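Local atomic coordinates of ribulose bisphosphate carboxylase (Hyperthermus butylicus DSM 5456, PDB entry 6HUN), a protein that probably fixes carbon dioxide onto ribulose 1,5-bisphosphate to give two molecules of 3-phosphoglycerate, as a form III Rubisco built of large subunits alone. Residues 137-142 with 312-317; 145-150 with 368-373. One frame throughout, in Å; residues are numbered along the deposited sequence.

Contact 1. Residues 137-142 with 312-317; sequences VEDVYF and MFLVAK
K317 reaches from its helix to the passing strand and spends its ammonium group on two oxygens there. The shorter bond runs from K317 NZ to the carbonyl oxygen V140 O, 2.7 Å away, with the donor tilted out of the carbonyl plane. The second is a salt bridge, K317 NZ to D139 OD1 at 3.2 Å, entering on the syn side but tilted out of the carboxylate plane. The same oxygen also accepts the backbone N-H of V140, which arrives from the same face of the carboxylate plane, so D139 OD1 is held by two donors. A water extends the pairing, giving a hydrogen to D139 OD2 and receiving one from K317 NZ, 2.6 Å from each; L366 N adds a further bond to D139 OD2. This network satisfies a lysine and an aspartate that are both buried, and each charge is likely to steady the other.

These groups sit where the mixed sheet of the N-terminal domain meets helix 312-322 of the catalytic barrel domain. Strand 137-141 and helix 312-317 run at 35°, their axes approaching to 7.1 Å. The strand carries a classic beta bulge, E138 and D139 both facing V44.

Apolar packing centres on L314, whose CG stands opposite the backbone N (chi1 175°), directing both methyls at the strand. Its CD2 lies 3.5 Å from V137 CG1 and 3.9 Å from V140 CG2, while CD1 rests near V140 CB.

Two aromatic rings flank the polar pair. F313 CE1 comes to 3.3 Å from D139 OD2, ring and carboxylate planes standing 79° apart. F142 turns its edge to the lysine chain, CE2 being 3.8 Å from K317 CD, and V140 CG1 lies over the rim of one face of that ring.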
ATOM      1  N   VAL A 137      -6.924  -7.984  10.061  1.00 20.36           N
ATOM      2  CA  VAL A 137      -6.012  -7.653  11.166  1.00 20.70           C
ATOM      3  C   VAL A 137      -6.678  -6.524  11.926  1.00 20.01           C
ATOM      4  O   VAL A 137      -6.824  -5.423  11.387  1.00 17.93           O
ATOM      5  CB  VAL A 137      -4.606  -7.251  10.686  1.00 20.71           C
ATOM      6  CG1 VAL A 137      -3.711  -7.179  11.947  1.00 19.88           C
ATOM      7  CG2 VAL A 137      -4.067  -8.339   9.742  1.00 20.40           C
ATOM      8  N   GLU A 138      -7.104  -6.805  13.156  1.00 22.42           N
ATOM      9  CA  GLU A 138      -7.920  -5.832  13.876  1.00 23.37           C
ATOM     10  C   GLU A 138      -7.067  -4.827  14.679  1.00 21.14           C
ATOM     11  O   GLU A 138      -7.390  -3.625  14.738  1.00 21.26           O
ATOM     12  CB  GLU A 138      -8.874  -6.567  14.835  1.00 28.50           C
ATOM     13  CG  GLU A 138      -9.791  -7.611  14.204  1.00 25.57           C
ATOM     14  CD  GLU A 138     -10.986  -7.000  13.443  1.00 27.22           C
ATOM     15  OE1 GLU A 138     -10.990  -5.811  13.072  1.00 28.78           O
ATOM     16  OE2 GLU A 138     -11.926  -7.763  13.124  1.00 38.44           O
ATOM     17  N   ASP A 139      -5.998  -5.310  15.310  1.00 21.90           N
ATOM     18  CA  ASP A 139      -5.172  -4.458  16.133  1.00 24.79           C
ATOM     19  C   ASP A 139      -3.864  -5.187  16.408  1.00 27.17           C
ATOM     20  O   ASP A 139      -3.789  -6.412  16.331  1.00 24.80           O
ATOM     21  CB  ASP A 139      -5.884  -4.148  17.474  1.00 25.27           C
ATOM     22  CG  ASP A 139      -5.269  -2.937  18.199  1.00 28.67           C
ATOM     23  OD1 ASP A 139      -4.338  -2.301  17.624  1.00 26.79           O
ATOM     24  OD2 ASP A 139      -5.790  -2.595  19.295  1.00 31.43           O
ATOM     25  N   VAL A 140      -2.866  -4.421  16.831  1.00 24.07           N
ATOM     26  CA  VAL A 140      -1.558  -4.990  17.188  1.00 23.86           C
ATOM     27  C   VAL A 140      -1.084  -4.180  18.354  1.00 26.51           C
ATOM     28  O   VAL A 140      -1.127  -2.947  18.294  1.00 28.80           O
ATOM     29  CB  VAL A 140      -0.537  -4.923  16.028  1.00 22.78           C
ATOM     30  CG1 VAL A 140       0.824  -5.473  16.492  1.00 25.38           C
ATOM     31  CG2 VAL A 140      -1.016  -5.789  14.854  1.00 21.48           C
ATOM     32  N   TYR A 141      -0.654  -4.892  19.409  1.00 28.03           N
ATOM     33  CA  TYR A 141      -0.076  -4.286  20.592  1.00 30.09           C
ATOM     34  C   TYR A 141       1.420  -4.253  20.379  1.00 30.93           C
ATOM     35  O   TYR A 141       2.029  -5.296  20.067  1.00 31.77           O
ATOM     36  CB  TYR A 141      -0.392  -5.119  21.824  1.00 32.81           C
ATOM     37  CG  TYR A 141       0.622  -4.860  22.949  1.00 35.65           C
ATOM     38  CD1 TYR A 141       0.529  -3.709  23.699  1.00 39.83           C
ATOM     39  CD2 TYR A 141       1.665  -5.733  23.199  1.00 37.85           C
ATOM     40  CE1 TYR A 141       1.436  -3.432  24.764  1.00 41.54           C
ATOM     41  CE2 TYR A 141       2.628  -5.465  24.273  1.00 40.80           C
ATOM     42  CZ  TYR A 141       2.475  -4.300  25.017  1.00 42.60           C
ATOM     43  OH  TYR A 141       3.336  -3.968  26.044  1.00 44.17           O
ATOM     44  N   PHE A 142       2.003  -3.064  20.536  1.00 30.88           N
ATOM     45  CA  PHE A 142       3.436  -2.866  20.390  1.00 31.87           C
ATOM     46  C   PHE A 142       4.044  -2.688  21.774  1.00 34.97           C
ATOM     47  O   PHE A 142       3.634  -1.761  22.483  1.00 35.32           O
ATOM     48  CB  PHE A 142       3.738  -1.655  19.522  1.00 29.88           C
ATOM     49  CG  PHE A 142       3.263  -1.830  18.113  1.00 32.30           C
ATOM     50  CD1 PHE A 142       3.956  -2.671  17.267  1.00 36.26           C
ATOM     51  CD2 PHE A 142       2.109  -1.259  17.689  1.00 33.51           C
ATOM     52  CE1 PHE A 142       3.509  -2.878  15.954  1.00 36.23           C
ATOM     53  CE2 PHE A 142       1.671  -1.436  16.353  1.00 29.31           C
ATOM     54  CZ  PHE A 142       2.367  -2.255  15.523  1.00 31.95           C
ATOM     55  N   MET A 312      -9.164   0.274  10.015  1.00 17.30           N
ATOM     56  CA  MET A 312      -8.639   1.629   9.931  1.00 16.51           C
ATOM     57  C   MET A 312      -7.992   2.005  11.267  1.00 19.10           C
ATOM     58  O   MET A 312      -7.063   2.818  11.305  1.00 19.24           O
ATOM     59  CB  MET A 312      -9.789   2.622   9.607  1.00 21.72           C
ATOM     60  CG  MET A 312      -9.284   4.125   9.591  1.00 22.60           C
ATOM     61  SD  MET A 312      -8.160   4.386   8.140  1.00 23.62           S
ATOM     62  CE  MET A 312      -6.970   5.522   8.907  1.00 24.02           C
ATOM     63  N   PHE A 313      -8.499   1.439  12.362  1.00 18.09           N
ATOM     64  CA  PHE A 313      -7.876   1.637  13.673  1.00 20.39           C
ATOM     65  C   PHE A 313      -6.371   1.350  13.605  1.00 19.12           C
ATOM     66  O   PHE A 313      -5.555   2.143  14.068  1.00 18.72           O
ATOM     67  CB  PHE A 313      -8.603   0.742  14.677  1.00 22.38           C
ATOM     68  CG  PHE A 313      -8.123   0.902  16.131  1.00 22.10           C
ATOM     69  CD1 PHE A 313      -7.000   0.205  16.573  1.00 23.93           C
ATOM     70  CD2 PHE A 313      -8.844   1.711  17.053  1.00 22.80           C
ATOM     71  CE1 PHE A 313      -6.568   0.287  17.960  1.00 27.42           C
ATOM     72  CE2 PHE A 313      -8.414   1.809  18.362  1.00 28.97           C
ATOM     73  CZ  PHE A 313      -7.291   1.118  18.826  1.00 25.14           C
ATOM     74  N   LEU A 314      -5.993   0.208  13.049  1.00 17.87           N
ATOM     75  CA  LEU A 314      -4.576  -0.151  13.033  1.00 17.53           C
ATOM     76  C   LEU A 314      -3.807   0.719  12.035  1.00 17.01           C
ATOM     77  O   LEU A 314      -2.645   1.096  12.266  1.00 18.17           O
ATOM     78  CB  LEU A 314      -4.462  -1.660  12.759  1.00 18.70           C
ATOM     79  CG  LEU A 314      -3.034  -2.239  12.572  1.00 18.90           C
ATOM     80  CD1 LEU A 314      -2.230  -1.993  13.839  1.00 20.76           C
ATOM     81  CD2 LEU A 314      -2.985  -3.724  12.226  1.00 21.12           C
ATOM     82  N   VAL A 315      -4.436   1.059  10.909  1.00 16.57           N
ATOM     83  CA  VAL A 315      -3.748   1.953   9.986  1.00 18.89           C
ATOM     84  C   VAL A 315      -3.430   3.279  10.702  1.00 18.38           C
ATOM     85  O   VAL A 315      -2.354   3.852  10.528  1.00 17.61           O
ATOM     86  CB  VAL A 315      -4.642   2.198   8.762  1.00 19.69           C
ATOM     87  CG1 VAL A 315      -4.063   3.349   7.866  1.00 18.85           C
ATOM     88  CG2 VAL A 315      -4.854   0.885   7.973  1.00 17.57           C
ATOM     89  N   ALA A 316      -4.387   3.797  11.484  1.00 15.90           N
ATOM     90  CA  ALA A 316      -4.151   5.035  12.228  1.00 16.41           C
ATOM     91  C   ALA A 316      -3.046   4.883  13.271  1.00 23.68           C
ATOM     92  O   ALA A 316      -2.184   5.770  13.430  1.00 20.39           O
ATOM     93  CB  ALA A 316      -5.462   5.531  12.927  1.00 17.17           C
ATOM     94  N   LYS A 317      -3.013   3.753  13.962  1.00 20.36           N
ATOM     95  CA  LYS A 317      -1.934   3.514  14.923  1.00 20.45           C
ATOM     96  C   LYS A 317      -0.567   3.455  14.235  1.00 22.44           C
ATOM     97  O   LYS A 317       0.414   4.055  14.710  1.00 20.86           O
ATOM     98  CB  LYS A 317      -2.259   2.207  15.657  1.00 30.05           C
ATOM     99  CG  LYS A 317      -1.150   1.669  16.464  1.00 40.06           C
ATOM    100  CD  LYS A 317      -1.604   0.361  17.092  1.00 43.36           C
ATOM    101  CE  LYS A 317      -2.024   0.581  18.480  1.00 36.06           C
ATOM    102  NZ  LYS A 317      -2.139  -0.676  19.277  1.00 29.01           N
TER
HETATM  103  O   HOH W   1      -4.516  -0.577  20.408  1.00 32.73           O

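Contact 2. Residues 145-150 with 368-373; sequences SYLETF and QPWSNI
L147 carries most of this contact, its two methyl groups parting over the chain opposite. L147 CD2 presses to 3.3 Å from the carbonyl oxygen P369 O and also meets the Q368 amide, whereas L147 CD1 lies 4.1 Å from W370 CZ3, the two side chains crossing at about a right angle. Behind them L147 CG packs against I373 CG1, and I373 CD1 reaches on to F150 O, 3.7 Å away. Cutting L147 back to an alanine is likely to open a gap facing P369 O and the Q368 amide, with the W370 rim and I373 CG1 losing their leucine neighbour.

Each segment carries a turn: a type I beta turn, L147 to F150, ending helix 144-147 where the chain leads on toward the barrel domain, and a type II turn, W370 to I373, following the short strand 368-369.

Further out, two waters span the segments where direct hydrogen bonds are lacking. One gives hydrogens to E148 OE1 and N372 OD1, the other to F150 O and N372 O. Q368 is bent at chi2 (72°), bringing NE2 to a 2.8 Å bond with P369 O, while its CG lies over the rim of one face of the W370 indole. R320 makes a cation-pi contact with that indole.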
ATOM      1  N   SER A 145       9.704  -1.586  24.072  1.00 46.08           N
ATOM      2  CA  SER A 145      11.047  -1.659  23.514  1.00 46.97           C
ATOM      3  C   SER A 145      11.002  -1.634  21.999  1.00 48.21           C
ATOM      4  O   SER A 145      11.950  -1.195  21.340  1.00 43.71           O
ATOM      5  CB  SER A 145      11.739  -2.921  24.014  1.00 54.88           C
ATOM      6  OG  SER A 145      10.945  -4.036  23.636  1.00 59.51           O
ATOM      7  N   TYR A 146       9.898  -2.084  21.433  1.00 43.44           N
ATOM      8  CA  TYR A 146       9.758  -1.995  20.000  1.00 38.36           C
ATOM      9  C   TYR A 146       9.132  -0.662  19.597  1.00 38.39           C
ATOM     10  O   TYR A 146       9.580  -0.031  18.626  1.00 35.49           O
ATOM     11  CB  TYR A 146       8.922  -3.179  19.555  1.00 37.20           C
ATOM     12  CG  TYR A 146       8.714  -3.282  18.038  1.00 34.50           C
ATOM     13  CD1 TYR A 146       9.775  -3.202  17.138  1.00 38.65           C
ATOM     14  CD2 TYR A 146       7.452  -3.452  17.544  1.00 40.64           C
ATOM     15  CE1 TYR A 146       9.551  -3.311  15.732  1.00 35.49           C
ATOM     16  CE2 TYR A 146       7.217  -3.553  16.159  1.00 35.58           C
ATOM     17  CZ  TYR A 146       8.250  -3.490  15.279  1.00 33.63           C
ATOM     18  OH  TYR A 146       7.924  -3.598  13.936  1.00 35.02           O
ATOM     19  N   LEU A 147       8.108  -0.225  20.346  1.00 38.33           N
ATOM     20  CA  LEU A 147       7.410   1.019  20.022  1.00 33.64           C
ATOM     21  C   LEU A 147       8.378   2.196  20.041  1.00 37.35           C
ATOM     22  O   LEU A 147       8.331   3.060  19.167  1.00 32.70           O
ATOM     23  CB  LEU A 147       6.240   1.236  20.989  1.00 33.88           C
ATOM     24  CG  LEU A 147       5.371   2.461  20.765  1.00 35.97           C
ATOM     25  CD1 LEU A 147       4.696   2.345  19.390  1.00 28.97           C
ATOM     26  CD2 LEU A 147       4.301   2.619  21.809  1.00 37.37           C
ATOM     27  N   GLU A 148       9.327   2.207  20.988  1.00 38.79           N
ATOM     28  CA  GLU A 148      10.239   3.341  21.011  1.00 38.51           C
ATOM     29  C   GLU A 148      11.276   3.340  19.895  1.00 39.93           C
ATOM     30  O   GLU A 148      12.037   4.304  19.814  1.00 40.63           O
ATOM     31  CB  GLU A 148      10.941   3.419  22.388  1.00 42.15           C
ATOM     32  CG  GLU A 148      11.902   2.277  22.706  1.00 46.68           C
ATOM     33  CD  GLU A 148      12.415   2.334  24.176  1.00 59.70           C
ATOM     34  OE1 GLU A 148      11.717   2.914  25.048  1.00 61.03           O
ATOM     35  OE2 GLU A 148      13.524   1.815  24.461  1.00 67.33           O
ATOM     36  N   THR A 149      11.359   2.333  19.000  1.00 38.98           N
ATOM     37  CA  THR A 149      12.250   2.483  17.862  1.00 36.32           C
ATOM     38  C   THR A 149      11.655   3.355  16.755  1.00 37.73           C
ATOM     39  O   THR A 149      12.325   3.615  15.741  1.00 32.93           O
ATOM     40  CB  THR A 149      12.641   1.087  17.324  1.00 36.57           C
ATOM     41  OG1 THR A 149      11.525   0.406  16.724  1.00 34.18           O
ATOM     42  CG2 THR A 149      13.176   0.235  18.466  1.00 40.09           C
ATOM     43  N   PHE A 150      10.397   3.798  16.914  1.00 35.91           N
ATOM     44  CA  PHE A 150       9.712   4.636  15.959  1.00 29.70           C
ATOM     45  C   PHE A 150       9.649   6.071  16.496  1.00 30.05           C
ATOM     46  O   PHE A 150       9.647   6.275  17.720  1.00 33.50           O
ATOM     47  CB  PHE A 150       8.298   4.107  15.733  1.00 27.73           C
ATOM     48  CG  PHE A 150       8.289   2.755  15.109  1.00 29.01           C
ATOM     49  CD1 PHE A 150       8.276   2.643  13.706  1.00 28.60           C
ATOM     50  CD2 PHE A 150       8.274   1.614  15.884  1.00 28.59           C
ATOM     51  CE1 PHE A 150       8.314   1.389  13.078  1.00 33.84           C
ATOM     52  CE2 PHE A 150       8.304   0.324  15.255  1.00 28.30           C
ATOM     53  CZ  PHE A 150       8.297   0.224  13.856  1.00 32.86           C
ATOM     54  N   GLN A 368      -2.879  -0.148  24.861  1.00 37.58           N
ATOM     55  CA  GLN A 368      -1.674   0.380  24.210  1.00 36.28           C
ATOM     56  C   GLN A 368      -1.167   1.644  24.924  1.00 40.46           C
ATOM     57  O   GLN A 368      -1.724   2.731  24.721  1.00 36.67           O
ATOM     58  CB  GLN A 368      -1.912   0.676  22.721  1.00 32.85           C
ATOM     59  CG  GLN A 368      -0.659   1.270  22.064  1.00 32.04           C
ATOM     60  CD  GLN A 368       0.431   0.217  21.891  1.00 35.70           C
ATOM     61  OE1 GLN A 368       0.291  -0.698  21.053  1.00 33.25           O
ATOM     62  NE2 GLN A 368       1.494   0.332  22.640  1.00 36.23           N
ATOM     63  N   PRO A 369      -0.086   1.555  25.720  1.00 40.10           N
ATOM     64  CA  PRO A 369       0.596   2.787  26.158  1.00 50.77           C
ATOM     65  C   PRO A 369       1.396   3.392  25.011  1.00 45.63           C
ATOM     66  O   PRO A 369       1.875   2.701  24.110  1.00 43.77           O
ATOM     67  CB  PRO A 369       1.529   2.323  27.306  1.00 44.85           C
ATOM     68  CG  PRO A 369       1.456   0.794  27.346  1.00 45.48           C
ATOM     69  CD  PRO A 369       0.693   0.350  26.066  1.00 41.91           C
ATOM     70  N   TRP A 370       1.519   4.708  25.031  1.00 41.37           N
ATOM     71  CA  TRP A 370       2.181   5.422  23.941  1.00 39.13           C
ATOM     72  C   TRP A 370       3.382   6.195  24.466  1.00 42.40           C
ATOM     73  O   TRP A 370       3.653   7.324  24.044  1.00 38.48           O
ATOM     74  CB  TRP A 370       1.198   6.369  23.248  1.00 34.71           C
ATOM     75  CG  TRP A 370       0.219   5.712  22.353  1.00 32.25           C
ATOM     76  CD1 TRP A 370      -1.072   5.414  22.621  1.00 33.77           C
ATOM     77  CD2 TRP A 370       0.461   5.326  21.012  1.00 30.87           C
ATOM     78  NE1 TRP A 370      -1.683   4.851  21.532  1.00 29.99           N
ATOM     79  CE2 TRP A 370      -0.752   4.773  20.516  1.00 28.29           C
ATOM     80  CE3 TRP A 370       1.599   5.342  20.189  1.00 36.44           C
ATOM     81  CZ2 TRP A 370      -0.864   4.274  19.239  1.00 26.04           C
ATOM     82  CZ3 TRP A 370       1.450   4.860  18.876  1.00 29.10           C
ATOM     83  CH2 TRP A 370       0.240   4.341  18.435  1.00 26.32           C
ATOM     84  N   SER A 371       4.080   5.620  25.441  1.00 41.94           N
ATOM     85  CA  SER A 371       5.231   6.308  26.011  1.00 44.51           C
ATOM     86  C   SER A 371       6.168   6.807  24.908  1.00 43.03           C
ATOM     87  O   SER A 371       6.492   6.049  23.982  1.00 45.36           O
ATOM     88  CB  SER A 371       5.951   5.332  26.936  1.00 47.84           C
ATOM     89  OG  SER A 371       6.551   6.026  27.986  1.00 57.53           O
ATOM     90  N   ASN A 372       6.515   8.103  24.949  1.00 43.72           N
ATOM     91  CA  ASN A 372       7.421   8.734  23.980  1.00 46.76           C
ATOM     92  C   ASN A 372       6.857   8.874  22.552  1.00 40.39           C
ATOM     93  O   ASN A 372       7.622   8.922  21.583  1.00 38.26           O
ATOM     94  CB  ASN A 372       8.748   7.974  23.897  1.00 45.05           C
ATOM     95  CG  ASN A 372       9.390   7.837  25.255  1.00 48.32           C
ATOM     96  OD1 ASN A 372       9.811   6.748  25.651  1.00 52.52           O
ATOM     97  ND2 ASN A 372       9.399   8.931  26.004  1.00 50.33           N
ATOM     98  N   ILE A 373       5.553   8.858  22.346  1.00 39.62           N
ATOM     99  CA  ILE A 373       4.985   9.044  21.001  1.00 34.15           C
ATOM    100  C   ILE A 373       3.924  10.146  21.148  1.00 28.05           C
ATOM    101  O   ILE A 373       2.956   9.951  21.853  1.00 30.79           O
ATOM    102  CB  ILE A 373       4.343   7.750  20.445  1.00 34.20           C
ATOM    103  CG1 ILE A 373       5.313   6.534  20.423  1.00 34.41           C
ATOM    104  CG2 ILE A 373       3.734   8.024  19.055  1.00 31.89           C
ATOM    105  CD1 ILE A 373       6.349   6.562  19.388  1.00 33.32           C
TER
HETATM  106  O   HOH W   2       9.330   3.793  25.513  1.00 48.14           O
HETATM  107  O   HOH W   3       9.583   7.082  20.406  1.00 40.13           O

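How the contacts relate
Q368 belongs to contact 2, but its OE1 serves contact 1: it lies 3.0 Å from K317 NZ and 3.0 Å from F142 N, both probable hydrogen bonds, giving the lysine a further oxygen. W370 CH2 also packs 3.6 Å from K317 CG. The centres of the two contacts are about 14 Å apart, helix 144-147 follows strand 132-141 after a two-residue link, and the segments alternate along the chain. Contact 1 is nearer the predicted substrate site, the F313 side chain being about 10 Å from that of R296; contact 2 is remote from the predicted catalytic and substrate residues.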